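Local coordinates for protein beta-N-acetylhexosaminidase (Thermotoga neapolitana, PDB 5BZA) that probably removes terminal non-reducing N-acetyl-D-hexosamine residues from N-acetyl-beta-D-hexosaminides, as a thermostable family 3 glycoside hydrolase, at residues N55-V60 and E311-L316; K226-V231 and I266-N271; D387-P392 and V404-K409. All coordinates share one frame; numbering follows the deposited sequence.

Interaction 1: N55-V60 and E311-L316; sequences NGRFIV and EYLSAL
Leu313, near the end of helix 299-314, packs against Arg57 and Ile59 at the entry to strand 59-62, a helix-to-strand contact, part apolar and part an arginine laid over a leucine, in the N-terminal TIM barrel. The contact illustrates how one leucine can serve two unlike neighbours with its different branches. Leu313 CD2 reaches inward to Ile59 CG1 at 3.5 Å, the two side chains crossing at about a right angle. Leu316 CD1 meets the same Ile59 CG1 at 4.0 Å. On the outer side, Leu313 CB lies over one face of the Arg57 guanidinium, offset toward its rim, with Arg57 NH1 3.5 Å from this carbon, while Leu313 CD1 comes to 3.9 Å from Arg57 NH2. A bend in the arginine chain (chi3 -49°) turns the guanidinium over the helix. Its edge then faces Ser314, where Arg57 NH1 donates a weak, bent bond to Ser314 OG (2.9 Å, 125° at the hydrogen). The serine hydroxyl is also tied to Asp310 O, one turn back. In the barrel, Ile59 pairs through its backbone with Ala30, just before strand 31-34, and Val32 within it, Phe58 turns the other way onto Val32 and onto Leu52 of helix 42-54, and Tyr312 carries its hydroxyl to Thr204 O, just before strand 205-208, and Leu241 N, first in the adjacent strand 241-243.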
# COMPACT_ATOMS: atom_id res chain seq x y z
N ASN B 55 -7.45 22.93 -5.10
CA ASN B 55 -8.34 23.80 -4.41
C ASN B 55 -7.72 24.44 -3.21
O ASN B 55 -8.42 24.68 -2.25
CB ASN B 55 -9.60 23.03 -4.03
CG ASN B 55 -10.54 22.86 -5.22
OD1 ASN B 55 -11.45 23.66 -5.46
ND2 ASN B 55 -10.29 21.81 -6.01
N GLY B 56 -6.42 24.72 -3.26
CA GLY B 56 -5.75 25.41 -2.17
C GLY B 56 -4.90 24.53 -1.25
O GLY B 56 -4.59 23.38 -1.56
N ARG B 57 -4.49 25.09 -0.13
CA ARG B 57 -3.68 24.37 0.85
C ARG B 57 -4.58 23.70 1.88
O ARG B 57 -5.50 24.34 2.39
CB ARG B 57 -2.71 25.32 1.57
CG ARG B 57 -1.64 25.98 0.69
CD ARG B 57 -0.83 26.99 1.51
NE ARG B 57 -1.68 27.89 2.29
CZ ARG B 57 -1.31 28.53 3.40
NH1 ARG B 57 -0.09 28.35 3.89
NH2 ARG B 57 -2.16 29.33 4.03
N PHE B 58 -4.34 22.42 2.14
CA PHE B 58 -5.10 21.69 3.14
C PHE B 58 -4.12 20.92 4.00
O PHE B 58 -3.10 20.46 3.50
CB PHE B 58 -6.08 20.70 2.52
CG PHE B 58 -7.05 21.30 1.57
CD1 PHE B 58 -6.75 21.37 0.19
CD2 PHE B 58 -8.31 21.73 2.03
CE1 PHE B 58 -7.68 21.88 -0.71
CE2 PHE B 58 -9.23 22.24 1.14
CZ PHE B 58 -8.93 22.32 -0.25
N ILE B 59 -4.44 20.76 5.28
CA ILE B 59 -3.85 19.74 6.12
C ILE B 59 -4.64 18.46 5.86
O ILE B 59 -5.87 18.45 6.04
CB ILE B 59 -3.92 20.12 7.64
CG1 ILE B 59 -3.30 21.50 7.85
CG2 ILE B 59 -3.20 19.05 8.48
CD1 ILE B 59 -3.56 22.08 9.20
N VAL B 60 -3.94 17.40 5.43
CA VAL B 60 -4.58 16.15 5.02
C VAL B 60 -4.12 15.04 5.94
O VAL B 60 -2.90 14.78 6.04
CB VAL B 60 -4.24 15.73 3.53
CG1 VAL B 60 -4.93 14.40 3.15
CG2 VAL B 60 -4.63 16.84 2.56
N GLU B 311 0.44 29.07 10.00
CA GLU B 311 1.82 28.62 10.18
C GLU B 311 1.93 27.13 9.82
O GLU B 311 2.80 26.77 9.01
CB GLU B 311 2.30 28.92 11.61
CG GLU B 311 2.49 30.44 11.81
CD GLU B 311 2.67 30.88 13.29
OE1 GLU B 311 3.01 32.07 13.51
OE2 GLU B 311 2.42 30.06 14.21
N TYR B 312 1.03 26.28 10.33
CA TYR B 312 1.14 24.84 10.03
C TYR B 312 1.01 24.56 8.52
O TYR B 312 1.78 23.79 7.95
CB TYR B 312 0.09 24.01 10.80
CG TYR B 312 0.54 23.68 12.21
CD1 TYR B 312 0.72 24.69 13.15
CD2 TYR B 312 0.83 22.36 12.61
CE1 TYR B 312 1.17 24.41 14.47
CE2 TYR B 312 1.29 22.07 13.93
CZ TYR B 312 1.45 23.11 14.86
OH TYR B 312 1.88 22.86 16.18
N LEU B 313 -0.00 25.17 7.90
CA LEU B 313 -0.24 25.06 6.48
C LEU B 313 1.02 25.38 5.71
O LEU B 313 1.44 24.62 4.83
CB LEU B 313 -1.37 25.98 6.05
CG LEU B 313 -2.78 25.47 6.37
CD1 LEU B 313 -3.86 26.48 6.03
CD2 LEU B 313 -3.00 24.18 5.58
N SER B 314 1.65 26.49 6.07
CA SER B 314 2.85 26.91 5.36
C SER B 314 3.97 25.88 5.55
O SER B 314 4.74 25.61 4.62
CB SER B 314 3.28 28.30 5.81
OG SER B 314 2.30 29.24 5.36
N ALA B 315 4.00 25.26 6.73
CA ALA B 315 5.04 24.27 7.03
C ALA B 315 5.02 23.01 6.12
O ALA B 315 5.96 22.21 6.14
CB ALA B 315 4.95 23.84 8.51
N LEU B 316 3.96 22.84 5.34
CA LEU B 316 3.72 21.57 4.63
C LEU B 316 4.15 21.47 3.16
O LEU B 316 3.98 20.42 2.56
CB LEU B 316 2.23 21.27 4.70
CG LEU B 316 1.76 21.21 6.16
CD1 LEU B 316 0.34 20.74 6.26
CD2 LEU B 316 2.68 20.30 6.99

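Interaction 2: K226-V231 and I266-N271; sequences KLITEV and IEAGGN
Ile228 and Thr229, consecutive residues of helix 225-235, straddle the last carbonyl of helix 258-268 and treat it in opposite ways. Thr229 OG1 donates to Ala268 O at 2.8 Å, from well above the carbonyl plane (57° out of it), with an angle of 123° at the oxygen. The hydroxyl stands beside its own backbone N, opposite the carbonyl carbon (chi1 -56°), a rotation that presents it to the neighbouring helix end. Ile228 offers only carbon: its CB lies 3.3 Å from Ala268 O, its CG2 branch comes up to Gly269 C at 3.8 Å, and in the apolar contact proper its CD1 reaches Ala268 CB, also at 3.8 Å. Gly269 closes helix 258-268 in a Schellman motif with positive phi. A beta carbon at this glycine would crowd both Thr229 OG1 and Ile228 CG2, so its absence permits the close approach of the backbones. Facing this cap, helix 225-235 makes a wider pi-type turn, with Val231 N bonded to Lys226 O. Further along that helix, Arg233 binds Gly269 O and Asn271 OD1, while Asn271 pairs with Val242 of strand 241-243 and gives its ND2 to Ser305 of helix 299-314, joining three helices round the start of a barrel strand.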
# COMPACT_ATOMS: atom_id res chain seq x y z
N LYS B 226 -9.57 25.21 31.89
CA LYS B 226 -8.52 24.95 32.84
C LYS B 226 -7.51 24.01 32.22
O LYS B 226 -6.32 24.31 32.18
CB LYS B 226 -9.11 24.38 34.12
CG LYS B 226 -8.07 24.07 35.20
CD LYS B 226 -8.78 23.67 36.50
CE LYS B 226 -7.78 23.47 37.65
NZ LYS B 226 -6.81 24.62 37.75
N LEU B 227 -7.98 22.92 31.63
CA LEU B 227 -7.09 21.91 31.07
C LEU B 227 -6.35 22.43 29.83
O LEU B 227 -5.16 22.16 29.67
CB LEU B 227 -7.89 20.63 30.74
CG LEU B 227 -8.22 19.76 31.97
CD1 LEU B 227 -9.25 18.67 31.68
CD2 LEU B 227 -6.98 19.17 32.59
N ILE B 228 -7.01 23.17 28.95
CA ILE B 228 -6.30 23.58 27.73
C ILE B 228 -5.49 24.87 27.94
O ILE B 228 -4.35 24.96 27.49
CB ILE B 228 -7.28 23.73 26.53
CG1 ILE B 228 -8.02 22.44 26.27
CG2 ILE B 228 -6.54 24.19 25.26
CD1 ILE B 228 -9.17 22.64 25.32
N THR B 229 -6.02 25.87 28.65
CA THR B 229 -5.22 27.09 28.85
C THR B 229 -4.26 26.96 30.04
O THR B 229 -3.05 27.14 29.89
CB THR B 229 -6.07 28.36 29.08
OG1 THR B 229 -7.00 28.55 28.00
CG2 THR B 229 -5.15 29.59 29.16
N GLU B 230 -4.78 26.61 31.21
CA GLU B 230 -3.93 26.62 32.41
C GLU B 230 -2.90 25.50 32.32
O GLU B 230 -1.71 25.70 32.63
CB GLU B 230 -4.77 26.48 33.69
CG GLU B 230 -5.74 27.61 33.92
CD GLU B 230 -6.32 27.60 35.32
OE1 GLU B 230 -5.76 26.90 36.20
OE2 GLU B 230 -7.38 28.24 35.53
N VAL B 231 -3.34 24.31 31.93
CA VAL B 231 -2.36 23.23 31.86
C VAL B 231 -1.60 23.20 30.55
O VAL B 231 -0.37 23.30 30.56
CB VAL B 231 -3.02 21.87 32.12
CG1 VAL B 231 -1.96 20.76 32.10
CG2 VAL B 231 -3.64 21.93 33.46
N ILE B 266 -13.32 26.94 21.72
CA ILE B 266 -12.48 28.04 21.26
C ILE B 266 -12.08 28.97 22.41
O ILE B 266 -10.92 29.38 22.53
CB ILE B 266 -13.18 28.81 20.13
CG1 ILE B 266 -13.29 27.91 18.89
CG2 ILE B 266 -12.35 30.04 19.74
CD1 ILE B 266 -11.93 27.47 18.32
N GLU B 267 -13.04 29.26 23.27
CA GLU B 267 -12.76 30.06 24.45
C GLU B 267 -11.75 29.35 25.36
O GLU B 267 -11.07 30.02 26.16
CB GLU B 267 -14.06 30.40 25.18
CG GLU B 267 -14.82 31.53 24.49
CD GLU B 267 -14.03 32.84 24.49
OE1 GLU B 267 -13.57 33.26 25.58
OE2 GLU B 267 -13.84 33.45 23.42
N ALA B 268 -11.71 28.02 25.29
CA ALA B 268 -10.79 27.19 26.07
C ALA B 268 -9.36 27.25 25.58
O ALA B 268 -8.43 26.86 26.28
CB ALA B 268 -11.26 25.75 26.13
N GLY B 269 -9.17 27.73 24.37
CA GLY B 269 -7.82 27.82 23.84
C GLY B 269 -7.62 26.85 22.71
O GLY B 269 -6.53 26.71 22.21
N GLY B 270 -8.69 26.19 22.29
CA GLY B 270 -8.61 25.34 21.12
C GLY B 270 -8.46 26.07 19.78
O GLY B 270 -8.90 27.21 19.63
N ASN B 271 -7.85 25.42 18.79
CA ASN B 271 -7.67 26.03 17.48
C ASN B 271 -8.54 25.42 16.39
O ASN B 271 -9.18 26.14 15.63
CB ASN B 271 -6.22 25.93 17.04
CG ASN B 271 -5.26 26.54 18.00
OD1 ASN B 271 -4.23 25.93 18.33
ND2 ASN B 271 -5.54 27.78 18.43

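Interaction 3: D387-P392 and V404-K409; sequences DIEAGP and VVNASK
Ile388, Lys409 and Glu389 bring together two loops that follow strands 380-386 and 399-404, which flank strand 347-352 in the mixed sheet of the C-terminal domain, one loop shaped by an Asx turn and the other by a type I beta turn from Asn406 to Lys409. In the first, Asp387 OD1 accepts from Glu389 N at 2.8 Å, which orients the backbone just where the side chains begin to reach across. Ile388 sends its CG2 branch to Val405 CG1 at 3.9 Å, and the two residues share Pro352 of strand 347-352 as a further apolar neighbour. Its other branch, CG1, sits between the backbone N and the carbonyl carbon (chi1 60°), on the side of Asn406. Farther out, the fully extended Lys409 meets a Glu389 chain bent at chi2 (-96°), crossing it at about a right angle. The ammonium lies over the face of the carboxylate: Lys409 NZ is 3.1 Å from Glu389 CD and forms a salt bridge to Glu389 OE1 at 3.2 Å. Between these two pairs stands the amide of Asn406, whose backbone takes the left-handed helical conformation; with an alanine here, a gap would probably open beside Ile388 and that conformation is likely to become less favourable. Between the two backbones a water donates to both, 3.1 Å from Ile388 O and 3.0 Å from Val405 O.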
# COMPACT_ATOMS: atom_id res chain seq x y z
N ASP B 387 -19.06 -13.46 -22.35
CA ASP B 387 -17.81 -14.18 -22.61
C ASP B 387 -17.04 -13.41 -23.68
O ASP B 387 -17.61 -13.05 -24.72
CB ASP B 387 -18.17 -15.61 -23.07
CG ASP B 387 -16.97 -16.46 -23.41
OD1 ASP B 387 -15.81 -15.96 -23.51
OD2 ASP B 387 -17.22 -17.66 -23.61
N ILE B 388 -15.76 -13.14 -23.43
CA ILE B 388 -15.02 -12.30 -24.36
C ILE B 388 -14.75 -13.06 -25.67
O ILE B 388 -14.68 -12.46 -26.75
CB ILE B 388 -13.68 -11.75 -23.78
CG1 ILE B 388 -12.74 -12.88 -23.39
CG2 ILE B 388 -13.95 -10.75 -22.61
CD1 ILE B 388 -11.36 -12.38 -23.02
N GLU B 389 -14.63 -14.38 -25.56
CA GLU B 389 -14.28 -15.21 -26.71
C GLU B 389 -15.55 -15.45 -27.50
O GLU B 389 -15.52 -15.99 -28.61
CB GLU B 389 -13.65 -16.53 -26.26
CG GLU B 389 -12.33 -16.46 -25.48
CD GLU B 389 -11.07 -16.63 -26.35
OE1 GLU B 389 -10.59 -17.80 -26.46
OE2 GLU B 389 -10.54 -15.63 -26.89
N ALA B 390 -16.68 -15.02 -26.96
CA ALA B 390 -17.96 -15.18 -27.65
C ALA B 390 -18.62 -13.84 -27.98
O ALA B 390 -19.28 -13.71 -29.01
CB ALA B 390 -18.89 -16.06 -26.82
N GLY B 391 -18.47 -12.85 -27.11
CA GLY B 391 -19.19 -11.59 -27.24
C GLY B 391 -20.55 -11.66 -26.56
O GLY B 391 -20.95 -12.72 -26.06
N PRO B 392 -21.25 -10.52 -26.49
CA PRO B 392 -22.55 -10.40 -25.81
C PRO B 392 -23.68 -11.13 -26.52
O PRO B 392 -23.71 -11.16 -27.75
CB PRO B 392 -22.81 -8.88 -25.80
CG PRO B 392 -21.95 -8.32 -26.89
CD PRO B 392 -20.77 -9.25 -27.04
N VAL B 404 -16.16 -3.25 -23.96
CA VAL B 404 -15.61 -4.07 -25.03
C VAL B 404 -14.16 -4.51 -24.76
O VAL B 404 -13.28 -3.68 -24.52
CB VAL B 404 -15.65 -3.33 -26.34
CG1 VAL B 404 -15.11 -4.22 -27.45
CG2 VAL B 404 -17.08 -2.82 -26.63
N VAL B 405 -13.95 -5.81 -24.83
CA VAL B 405 -12.64 -6.45 -24.77
C VAL B 405 -12.52 -7.40 -26.00
O VAL B 405 -13.51 -8.06 -26.37
CB VAL B 405 -12.47 -7.20 -23.45
CG1 VAL B 405 -11.26 -8.12 -23.47
CG2 VAL B 405 -12.38 -6.21 -22.28
N ASN B 406 -11.37 -7.33 -26.69
CA ASN B 406 -10.98 -8.18 -27.87
C ASN B 406 -12.13 -8.41 -28.88
O ASN B 406 -12.53 -9.54 -29.19
CB ASN B 406 -10.31 -9.51 -27.43
CG ASN B 406 -11.31 -10.62 -27.14
OD1 ASN B 406 -12.32 -10.38 -26.50
ND2 ASN B 406 -11.05 -11.83 -27.65
N ALA B 407 -12.66 -7.31 -29.41
CA ALA B 407 -13.79 -7.38 -30.31
C ALA B 407 -13.34 -7.96 -31.66
O ALA B 407 -14.16 -8.44 -32.45
CB ALA B 407 -14.41 -5.99 -30.50
N SER B 408 -12.04 -7.94 -31.90
CA SER B 408 -11.46 -8.29 -33.19
C SER B 408 -11.02 -9.75 -33.30
O SER B 408 -10.32 -10.10 -34.25
CB SER B 408 -10.26 -7.39 -33.48
OG SER B 408 -10.68 -6.04 -33.60
N LYS B 409 -11.43 -10.59 -32.34
CA LYS B 409 -10.92 -11.96 -32.31
C LYS B 409 -11.28 -12.67 -33.62
O LYS B 409 -10.43 -13.29 -34.28
CB LYS B 409 -11.53 -12.76 -31.16
CG LYS B 409 -11.09 -14.21 -31.14
CD LYS B 409 -11.84 -15.01 -30.09
CE LYS B 409 -11.47 -16.50 -30.18
NZ LYS B 409 -12.17 -17.33 -29.15
O HOH W 1 -15.97 -9.63 -26.85

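Interactions 1 and 2 belong to the barrel domain, interaction 3 to the C-terminal domain. The first two have centres about 23 Å apart and nearest atoms about 7 Å apart; helix 299-314 connects them, its Ser305 reaching 266-271 and its last turn supplying the first part of 311-316. Along the chain, interaction 2 is nested within the loop closed by interaction 1. The Ile228 side chain of interaction 2 is about 10 Å from that of Asp245, which binds cadmium with His161, and that of Thr229 about 5 Å from a bound cadmium ion. Interaction 3 follows in series, its centre about 48 Å from that of interaction 1 and 65 Å from that of interaction 2, away from the metal sites.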